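Local coordinates for protein TonB-dependent siderophore receptor (Pseudomonas aeruginosa 39016, PDB 5NEC) that probably imports iron-siderophore complexes, and perhaps siderophore-drug conjugates, across the outer membrane in a TonB-dependent manner, at residues Gln180-Asp184 and Gly185-Phe189; Val57-Gln60 and Val61-Thr65; Asp648-Pro651 and Lys652-Ile655. All blocks are in the same frame, centred on the assembly; numbering follows the deposited sequence.

How the interactions relate
From the N terminus, interaction 2 comes first: residues 57-65 leave strand 54-57 of the plug and wind into helix 59-64. Interaction 1 follows, where a tight turn between strands 172-182 and 187-200 closes an early hairpin of the barrel wall. Far along the chain, interaction 3 closes another hairpin, between strands 639-650 and 653-666. The three come in series, so none nests in or crosses another. Interactions 2 and 3 approach to about 6 Å between nearest atoms without touching, and strand 639-650 ties them: Trp644 and Thr646 meet the plug helix, while its end makes interaction 3. The centres of interactions 1 and 3 lie about 36 Å apart.

Interaction 1. Residues Gln180-Asp184 and Gly185-Phe189; sequences QEFLD and GNAAF
The ring of Phe182 leans over Ala187, its partner across the hairpin, and takes the methyl on one face: Ala187 CB lies 3.9 Å from the centroid of the Phe182 ring, a CH-pi contact displaced toward the rim, by CE1 and CZ. A chi1 of 70° puts CG between the backbone N and the carbonyl carbon, and this swings the ring across the neighbouring strand. There its edge runs along the backbone, with CE1 of Phe182 3.5 Å from Ala188 C and the N of Phe189 also near the ring plane. Leu183 reaches the same methyl from the turn, its CD1 3.8 Å from Ala187 CB.

This is a beta hairpin of the TonB-dependent receptor barrel, closed by a type I' turn from Leu183 to Asn186. Gln180 and Phe189 form one hydrogen-bonded pair, with Gln180 N to Phe189 O at 2.9 Å. Phe182 and Ala187 form the next; between them Glu181 and Ala188 make a non-hydrogen-bonded pair, drawn in to 4.2 Å between their CA atoms. Asn186 N bonds to Leu183 O inside the turn at 3.2 Å.

On the face opposite the Phe182 ring, the extended chain of Glu181 brings OE1 to 3.5 Å from Gly185 CA, while OE2 accepts from Gly157 N. Leu217 and Phe219 of strand 206-219 continue the apolar patch beside Phe182.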
ATOM      1  N   GLN A 180      -9.277  -4.503 -26.930  1.00 65.38           N
ATOM      2  CA  GLN A 180      -9.587  -4.653 -28.363  1.00 65.91           C
ATOM      3  C   GLN A 180      -8.808  -3.660 -29.220  1.00 64.33           C
ATOM      4  O   GLN A 180      -8.866  -2.460 -28.980  1.00 60.91           O
ATOM      5  CB  GLN A 180     -11.078  -4.402 -28.587  1.00 68.94           C
ATOM      6  CG  GLN A 180     -11.686  -5.052 -29.824  1.00 73.08           C
ATOM      7  CD  GLN A 180     -12.624  -6.204 -29.487  1.00 77.15           C
ATOM      8  OE1 GLN A 180     -13.462  -6.115 -28.577  1.00 80.40           O
ATOM      9  NE2 GLN A 180     -12.498  -7.292 -30.229  1.00 80.18           N
ATOM     10  N   GLU A 181      -8.092  -4.155 -30.233  1.00 64.41           N
ATOM     11  CA  GLU A 181      -7.481  -3.268 -31.239  1.00 62.25           C
ATOM     12  C   GLU A 181      -8.540  -2.628 -32.140  1.00 59.18           C
ATOM     13  O   GLU A 181      -9.612  -3.193 -32.356  1.00 57.41           O
ATOM     14  CB  GLU A 181      -6.464  -4.015 -32.089  1.00 63.69           C
ATOM     15  CG  GLU A 181      -5.216  -4.434 -31.330  1.00 65.67           C
ATOM     16  CD  GLU A 181      -4.148  -5.078 -32.220  1.00 68.86           C
ATOM     17  OE1 GLU A 181      -4.389  -5.275 -33.430  1.00 70.41           O
ATOM     18  OE2 GLU A 181      -3.050  -5.405 -31.695  1.00 71.02           O
ATOM     19  N   PHE A 182      -8.240  -1.426 -32.616  1.00 58.05           N
ATOM     20  CA  PHE A 182      -9.026  -0.757 -33.659  1.00 58.73           C
ATOM     21  C   PHE A 182      -8.105   0.191 -34.462  1.00 57.96           C
ATOM     22  O   PHE A 182      -6.890   0.219 -34.217  1.00 55.15           O
ATOM     23  CB  PHE A 182     -10.273  -0.071 -33.070  1.00 59.98           C
ATOM     24  CG  PHE A 182      -9.977   1.143 -32.208  1.00 61.84           C
ATOM     25  CD1 PHE A 182      -9.445   1.012 -30.929  1.00 63.32           C
ATOM     26  CD2 PHE A 182     -10.260   2.428 -32.671  1.00 62.98           C
ATOM     27  CE1 PHE A 182      -9.185   2.136 -30.154  1.00 65.05           C
ATOM     28  CE2 PHE A 182      -9.994   3.547 -31.896  1.00 63.39           C
ATOM     29  CZ  PHE A 182      -9.461   3.398 -30.637  1.00 63.54           C
ATOM     30  N   LEU A 183      -8.664   0.928 -35.430  1.00 60.28           N
ATOM     31  CA  LEU A 183      -7.872   1.645 -36.457  1.00 62.54           C
ATOM     32  C   LEU A 183      -6.794   0.741 -37.070  1.00 64.98           C
ATOM     33  O   LEU A 183      -5.628   1.137 -37.185  1.00 65.06           O
ATOM     34  CB  LEU A 183      -7.223   2.918 -35.888  1.00 63.08           C
ATOM     35  CG  LEU A 183      -8.159   3.923 -35.217  1.00 64.21           C
ATOM     36  CD1 LEU A 183      -7.352   5.044 -34.589  1.00 64.02           C
ATOM     37  CD2 LEU A 183      -9.210   4.485 -36.176  1.00 65.38           C
ATOM     38  N   ASP A 184      -7.197  -0.482 -37.436  1.00 68.33           N
ATOM     39  CA  ASP A 184      -6.306  -1.494 -38.036  1.00 70.49           C
ATOM     40  C   ASP A 184      -5.033  -1.751 -37.233  1.00 68.36           C
ATOM     41  O   ASP A 184      -3.941  -1.789 -37.787  1.00 69.93           O
ATOM     42  CB  ASP A 184      -5.946  -1.098 -39.475  1.00 75.55           C
ATOM     43  CG  ASP A 184      -7.168  -0.953 -40.364  1.00 79.64           C
ATOM     44  OD1 ASP A 184      -7.945  -1.932 -40.455  1.00 82.92           O
ATOM     45  OD2 ASP A 184      -7.346   0.133 -40.971  1.00 81.11           O
ATOM     46  N   GLY A 185      -5.167  -1.907 -35.920  1.00 67.35           N
ATOM     47  CA  GLY A 185      -4.018  -2.198 -35.053  1.00 65.74           C
ATOM     48  C   GLY A 185      -3.120  -1.025 -34.667  1.00 63.14           C
ATOM     49  O   GLY A 185      -2.133  -1.227 -33.959  1.00 62.53           O
ATOM     50  N   ASN A 186      -3.440   0.196 -35.100  1.00 62.47           N
ATOM     51  CA  ASN A 186      -2.706   1.388 -34.618  1.00 61.78           C
ATOM     52  C   ASN A 186      -3.179   1.896 -33.247  1.00 57.95           C
ATOM     53  O   ASN A 186      -2.463   2.667 -32.615  1.00 55.11           O
ATOM     54  CB  ASN A 186      -2.785   2.524 -35.625  1.00 62.69           C
ATOM     55  CG  ASN A 186      -2.177   2.150 -36.943  1.00 66.30           C
ATOM     56  OD1 ASN A 186      -2.830   2.255 -37.975  1.00 69.32           O
ATOM     57  ND2 ASN A 186      -0.937   1.664 -36.919  1.00 68.39           N
ATOM     58  N   ALA A 187      -4.361   1.469 -32.806  1.00 54.72           N
ATOM     59  CA  ALA A 187      -4.913   1.885 -31.529  1.00 55.88           C
ATOM     60  C   ALA A 187      -5.582   0.723 -30.798  1.00 55.97           C
ATOM     61  O   ALA A 187      -5.822  -0.336 -31.378  1.00 55.37           O
ATOM     62  CB  ALA A 187      -5.909   3.021 -31.735  1.00 55.73           C
ATOM     63  N   ALA A 188      -5.873   0.931 -29.517  1.00 55.87           N
ATOM     64  CA  ALA A 188      -6.534  -0.091 -28.698  1.00 57.28           C
ATOM     65  C   ALA A 188      -7.370   0.542 -27.594  1.00 57.05           C
ATOM     66  O   ALA A 188      -7.061   1.625 -27.119  1.00 60.02           O
ATOM     67  CB  ALA A 188      -5.510  -1.052 -28.113  1.00 55.69           C
ATOM     68  N   PHE A 189      -8.451  -0.134 -27.236  1.00 58.56           N
ATOM     69  CA  PHE A 189      -9.358   0.265 -26.181  1.00 59.56           C
ATOM     70  C   PHE A 189      -9.312  -0.847 -25.143  1.00 59.99           C
ATOM     71  O   PHE A 189      -9.323  -2.030 -25.498  1.00 58.85           O
ATOM     72  CB  PHE A 189     -10.773   0.401 -26.744  1.00 62.03           C
ATOM     73  CG  PHE A 189     -11.841   0.568 -25.698  1.00 65.03           C
ATOM     74  CD1 PHE A 189     -11.910   1.732 -24.920  1.00 66.69           C
ATOM     75  CD2 PHE A 189     -12.805  -0.433 -25.490  1.00 69.13           C
ATOM     76  CE1 PHE A 189     -12.914   1.893 -23.952  1.00 66.96           C
ATOM     77  CE2 PHE A 189     -13.816  -0.270 -24.526  1.00 68.83           C
ATOM     78  CZ  PHE A 189     -13.869   0.896 -23.762  1.00 67.59           C
TER

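Interaction 2. Residues Val57-Gln60 and Val61-Thr65; sequences VPKQ and VIKDT
Gln60 reaches forward one helical turn to Asp64, and its side chain can be followed atom by atom. CB stays close to the helix backbone, near Val61 N. CG, set anti to the backbone N, passes 3.7 Å from Asp64 OD2. The chain then bends at chi2 (55°), which turns the amide toward Asp64. At the tip, Gln60 NE2 donates to Asp64 OD1 at 3.0 Å, with an angle of 140° at the hydrogen. It comes from above the carboxylate plane, and the two flat groups stand 62° apart. The other oxygen, Asp64 OD2, is held by Tyr33 OH. Underneath, the backbone joins the same residues: Asp64 N bonds to Gln60 O at 2.8 Å.

These bonds belong to the short helix 59-64 of the plug domain, which in TonB-dependent receptors fills the barrel. Pro58 occupies its N-cap position, and Pro58 O accepts from Ile62 N and, weakly, from Val61 N. Farther along, Val61 O takes both Thr65 N and Thr65 OG1, which approach from opposite faces of its plane; the hydroxyl bond is 2.9 Å from Thr65 OG1 to Val61 O.

Lys59 and Lys63 run side by side, with Lys63 NZ 3.4 Å from Lys59 CD. Their NZ atoms are 4.9 Å apart, and Lys59 NZ has a counter-charge in Glu30. On a buried flank, Val57 CG1 meets Val61 CG1 at 3.9 Å, the two side chains crossing at about a right angle. Val61 CG2 packs against Pro58 CD at 3.8 Å, with Phe599 of the barrel wall touching both residues.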
ATOM      1  N   VAL A  57       6.010  -7.219  -6.941  1.00 49.73           N
ATOM      2  CA  VAL A  57       4.975  -8.235  -6.797  1.00 50.85           C
ATOM      3  C   VAL A  57       4.321  -8.358  -8.163  1.00 51.47           C
ATOM      4  O   VAL A  57       3.586  -7.452  -8.572  1.00 52.56           O
ATOM      5  CB  VAL A  57       3.917  -7.885  -5.737  1.00 50.05           C
ATOM      6  CG1 VAL A  57       2.930  -9.051  -5.568  1.00 49.77           C
ATOM      7  CG2 VAL A  57       4.597  -7.545  -4.421  1.00 51.06           C
ATOM      8  N   PRO A  58       4.603  -9.458  -8.886  1.00 52.74           N
ATOM      9  CA  PRO A  58       4.066  -9.596 -10.237  1.00 54.04           C
ATOM     10  C   PRO A  58       2.611 -10.032 -10.274  1.00 55.63           C
ATOM     11  O   PRO A  58       2.094 -10.586  -9.297  1.00 55.19           O
ATOM     12  CB  PRO A  58       4.949 -10.672 -10.848  1.00 54.64           C
ATOM     13  CG  PRO A  58       5.306 -11.541  -9.692  1.00 55.17           C
ATOM     14  CD  PRO A  58       5.339 -10.667  -8.472  1.00 53.88           C
ATOM     15  N   LYS A  59       1.983  -9.784 -11.418  1.00 59.33           N
ATOM     16  CA  LYS A  59       0.600 -10.168 -11.701  1.00 62.73           C
ATOM     17  C   LYS A  59       0.221 -11.556 -11.188  1.00 61.34           C
ATOM     18  O   LYS A  59      -0.840 -11.739 -10.601  1.00 59.17           O
ATOM     19  CB  LYS A  59       0.371 -10.129 -13.218  1.00 65.66           C
ATOM     20  CG  LYS A  59      -1.084 -10.277 -13.658  1.00 69.78           C
ATOM     21  CD  LYS A  59      -1.205 -10.827 -15.075  1.00 73.82           C
ATOM     22  CE  LYS A  59      -0.649  -9.853 -16.097  1.00 76.12           C
ATOM     23  NZ  LYS A  59      -0.263 -10.485 -17.386  1.00 78.09           N
ATOM     24  N   GLN A  60       1.090 -12.529 -11.440  1.00 61.07           N
ATOM     25  CA  GLN A  60       0.789 -13.929 -11.171  1.00 59.35           C
ATOM     26  C   GLN A  60       0.708 -14.218  -9.682  1.00 59.44           C
ATOM     27  O   GLN A  60      -0.101 -15.057  -9.277  1.00 59.92           O
ATOM     28  CB  GLN A  60       1.831 -14.853 -11.823  1.00 61.15           C
ATOM     29  CG  GLN A  60       1.368 -16.295 -11.997  1.00 61.86           C
ATOM     30  CD  GLN A  60       0.068 -16.398 -12.770  1.00 62.58           C
ATOM     31  OE1 GLN A  60      -0.136 -15.709 -13.760  1.00 65.50           O
ATOM     32  NE2 GLN A  60      -0.833 -17.223 -12.289  1.00 63.62           N
ATOM     33  N   VAL A  61       1.531 -13.535  -8.878  1.00 55.68           N
ATOM     34  CA  VAL A  61       1.444 -13.644  -7.418  1.00 54.19           C
ATOM     35  C   VAL A  61       0.128 -13.044  -6.905  1.00 51.20           C
ATOM     36  O   VAL A  61      -0.512 -13.624  -6.028  1.00 48.00           O
ATOM     37  CB  VAL A  61       2.690 -13.048  -6.715  1.00 53.36           C
ATOM     38  CG1 VAL A  61       2.498 -12.949  -5.209  1.00 54.04           C
ATOM     39  CG2 VAL A  61       3.903 -13.918  -6.994  1.00 54.42           C
ATOM     40  N   ILE A  62      -0.276 -11.912  -7.484  1.00 50.52           N
ATOM     41  CA  ILE A  62      -1.551 -11.259  -7.162  1.00 48.74           C
ATOM     42  C   ILE A  62      -2.728 -12.197  -7.451  1.00 48.83           C
ATOM     43  O   ILE A  62      -3.623 -12.321  -6.623  1.00 46.84           O
ATOM     44  CB  ILE A  62      -1.702  -9.902  -7.905  1.00 48.66           C
ATOM     45  CG1 ILE A  62      -0.640  -8.909  -7.413  1.00 48.58           C
ATOM     46  CG2 ILE A  62      -3.104  -9.302  -7.725  1.00 47.87           C
ATOM     47  CD1 ILE A  62      -0.407  -7.729  -8.338  1.00 49.34           C
ATOM     48  N   LYS A  63      -2.703 -12.879  -8.597  1.00 52.13           N
ATOM     49  CA  LYS A  63      -3.739 -13.870  -8.945  1.00 55.58           C
ATOM     50  C   LYS A  63      -3.676 -15.140  -8.087  1.00 53.43           C
ATOM     51  O   LYS A  63      -4.695 -15.579  -7.614  1.00 50.85           O
ATOM     52  CB  LYS A  63      -3.649 -14.278 -10.417  1.00 60.61           C
ATOM     53  CG  LYS A  63      -3.965 -13.155 -11.377  1.00 65.92           C
ATOM     54  CD  LYS A  63      -4.103 -13.676 -12.805  1.00 70.24           C
ATOM     55  CE  LYS A  63      -4.280 -12.536 -13.808  1.00 72.74           C
ATOM     56  NZ  LYS A  63      -3.910 -12.959 -15.193  1.00 74.26           N
ATOM     57  N   ASP A  64      -2.490 -15.709  -7.890  1.00 53.38           N
ATOM     58  CA  ASP A  64      -2.340 -16.978  -7.146  1.00 54.65           C
ATOM     59  C   ASP A  64      -2.718 -16.867  -5.662  1.00 54.20           C
ATOM     60  O   ASP A  64      -3.258 -17.824  -5.094  1.00 52.62           O
ATOM     61  CB  ASP A  64      -0.907 -17.552  -7.269  1.00 55.39           C
ATOM     62  CG  ASP A  64      -0.565 -18.061  -8.685  1.00 56.30           C
ATOM     63  OD1 ASP A  64      -1.468 -18.253  -9.526  1.00 57.13           O
ATOM     64  OD2 ASP A  64       0.631 -18.255  -8.958  1.00 54.97           O
ATOM     65  N   THR A  65      -2.440 -15.710  -5.051  1.00 52.91           N
ATOM     66  CA  THR A  65      -2.866 -15.414  -3.671  1.00 51.85           C
ATOM     67  C   THR A  65      -4.327 -14.963  -3.582  1.00 50.72           C
ATOM     68  O   THR A  65      -4.868 -14.890  -2.494  1.00 51.43           O
ATOM     69  CB  THR A  65      -1.967 -14.339  -2.989  1.00 51.97           C
ATOM     70  OG1 THR A  65      -2.054 -13.088  -3.684  1.00 51.75           O
ATOM     71  CG2 THR A  65      -0.496 -14.796  -2.915  1.00 52.11           C
TER

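Interaction 3. Residues Asp648-Pro651 and Lys652-Ile655; sequences DIFP and KTTI
Phe650 O accepts from Thr653 N across the turn, a weak bond at 3.4 Å but reasonably straight, with an angle of 156° at the hydrogen. It closes a type II turn with Pro651 and Lys652 at its corners; the positive phi of Lys652 (67°) suits the second of these positions. A second weak bond lies farther from the turn, where Thr654 OG1 donates to Asp648 OD1, also at 3.4 Å. Those two side chains lie side by side and point the same way, and the Thr654 methyl CG2 sits almost as near, 3.5 Å from Asp648 OD1.

Ile649 and Thr653 also run alongside each other, CG2 of Ile649 meeting CG2 of Thr653 at 3.9 Å. With CG1 anti to the backbone N (chi1 -165°), Ile649 also extends CD1 to within 4.1 Å of Ile655 CD1. Phe650 offers CB to Thr653 CB at 4.0 Å, while Thr653 CB also lies at the edge of the Phe650 ring, near its plane.

The hairpin joins strands 639-650 and 653-666 of the barrel wall. The backbone of Lys595, just before strand 596-609, hydrogen-bonds to that of Asp648 on one flank, and strand 674-688 runs along the other, its Tyr687 touching Lys652 and Thr653.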
ATOM      1  N   ASP A 648       3.648 -27.216  -9.745  1.00 71.06           N
ATOM      2  CA  ASP A 648       2.895 -27.853 -10.845  1.00 71.68           C
ATOM      3  C   ASP A 648       2.900 -29.383 -10.662  1.00 72.87           C
ATOM      4  O   ASP A 648       3.632 -30.105 -11.329  1.00 75.43           O
ATOM      5  CB  ASP A 648       3.466 -27.429 -12.216  1.00 71.76           C
ATOM      6  CG  ASP A 648       3.282 -25.909 -12.506  1.00 71.29           C
ATOM      7  OD1 ASP A 648       2.710 -25.183 -11.672  1.00 70.30           O
ATOM      8  OD2 ASP A 648       3.695 -25.425 -13.584  1.00 73.25           O
ATOM      9  N   ILE A 649       2.073 -29.850  -9.731  1.00 73.30           N
ATOM     10  CA  ILE A 649       2.073 -31.244  -9.257  1.00 76.47           C
ATOM     11  C   ILE A 649       1.586 -32.262 -10.312  1.00 78.86           C
ATOM     12  O   ILE A 649       2.067 -33.393 -10.344  1.00 80.31           O
ATOM     13  CB  ILE A 649       1.267 -31.382  -7.930  1.00 76.51           C
ATOM     14  CG1 ILE A 649       1.558 -32.723  -7.246  1.00 79.04           C
ATOM     15  CG2 ILE A 649      -0.238 -31.226  -8.154  1.00 75.12           C
ATOM     16  CD1 ILE A 649       0.902 -32.880  -5.888  1.00 79.62           C
ATOM     17  N   PHE A 650       0.619 -31.873 -11.138  1.00 78.89           N
ATOM     18  CA  PHE A 650       0.213 -32.656 -12.297  1.00 80.79           C
ATOM     19  C   PHE A 650       0.170 -31.677 -13.454  1.00 79.78           C
ATOM     20  O   PHE A 650       0.274 -30.472 -13.235  1.00 79.88           O
ATOM     21  CB  PHE A 650      -1.171 -33.272 -12.090  1.00 82.13           C
ATOM     22  CG  PHE A 650      -1.237 -34.261 -10.968  1.00 85.74           C
ATOM     23  CD1 PHE A 650      -0.524 -35.458 -11.046  1.00 87.98           C
ATOM     24  CD2 PHE A 650      -2.022 -34.016  -9.833  1.00 86.64           C
ATOM     25  CE1 PHE A 650      -0.583 -36.392 -10.009  1.00 89.55           C
ATOM     26  CE2 PHE A 650      -2.082 -34.943  -8.790  1.00 87.29           C
ATOM     27  CZ  PHE A 650      -1.363 -36.134  -8.878  1.00 89.20           C
ATOM     28  N   PRO A 651       0.035 -32.181 -14.693  1.00 79.81           N
ATOM     29  CA  PRO A 651      -0.369 -31.238 -15.744  1.00 78.21           C
ATOM     30  C   PRO A 651      -1.811 -30.783 -15.467  1.00 75.39           C
ATOM     31  O   PRO A 651      -2.579 -31.518 -14.844  1.00 75.98           O
ATOM     32  CB  PRO A 651      -0.234 -32.050 -17.047  1.00 78.38           C
ATOM     33  CG  PRO A 651      -0.215 -33.483 -16.633  1.00 79.79           C
ATOM     34  CD  PRO A 651       0.270 -33.544 -15.210  1.00 80.41           C
ATOM     35  N   LYS A 652      -2.146 -29.565 -15.879  1.00 71.97           N
ATOM     36  CA  LYS A 652      -3.445 -28.925 -15.564  1.00 70.82           C
ATOM     37  C   LYS A 652      -3.695 -28.560 -14.076  1.00 66.92           C
ATOM     38  O   LYS A 652      -4.706 -27.923 -13.774  1.00 63.27           O
ATOM     39  CB  LYS A 652      -4.630 -29.735 -16.128  1.00 71.41           C
ATOM     40  CG  LYS A 652      -4.665 -29.751 -17.652  1.00 73.98           C
ATOM     41  CD  LYS A 652      -5.576 -30.825 -18.221  1.00 76.40           C
ATOM     42  CE  LYS A 652      -7.007 -30.346 -18.269  1.00 77.20           C
ATOM     43  NZ  LYS A 652      -7.964 -31.449 -18.536  1.00 79.18           N
ATOM     44  N   THR A 653      -2.782 -28.920 -13.167  1.00 64.54           N
ATOM     45  CA  THR A 653      -3.014 -28.738 -11.747  1.00 65.57           C
ATOM     46  C   THR A 653      -1.815 -28.121 -11.069  1.00 66.24           C
ATOM     47  O   THR A 653      -0.683 -28.577 -11.254  1.00 67.81           O
ATOM     48  CB  THR A 653      -3.328 -30.060 -11.032  1.00 66.56           C
ATOM     49  OG1 THR A 653      -4.453 -30.675 -11.652  1.00 69.06           O
ATOM     50  CG2 THR A 653      -3.634 -29.839  -9.554  1.00 64.79           C
ATOM     51  N   THR A 654      -2.090 -27.094 -10.265  1.00 64.60           N
ATOM     52  CA  THR A 654      -1.093 -26.441  -9.439  1.00 65.14           C
ATOM     53  C   THR A 654      -1.622 -26.440  -8.008  1.00 63.15           C
ATOM     54  O   THR A 654      -2.808 -26.216  -7.788  1.00 60.03           O
ATOM     55  CB  THR A 654      -0.842 -24.979  -9.903  1.00 65.71           C
ATOM     56  OG1 THR A 654      -0.615 -24.953 -11.316  1.00 65.46           O
ATOM     57  CG2 THR A 654       0.374 -24.377  -9.214  1.00 65.94           C
ATOM     58  N   ILE A 655      -0.749 -26.743  -7.049  1.00 63.04           N
ATOM     59  CA  ILE A 655      -1.030 -26.514  -5.642  1.00 62.40           C
ATOM     60  C   ILE A 655      -0.018 -25.527  -5.121  1.00 60.64           C
ATOM     61  O   ILE A 655       1.051 -25.348  -5.707  1.00 60.12           O
ATOM     62  CB  ILE A 655      -0.996 -27.806  -4.781  1.00 64.35           C
ATOM     63  CG1 ILE A 655       0.380 -28.488  -4.781  1.00 66.83           C
ATOM     64  CG2 ILE A 655      -2.055 -28.788  -5.251  1.00 64.41           C
ATOM     65  CD1 ILE A 655       0.533 -29.474  -3.631  1.00 67.62           C
TER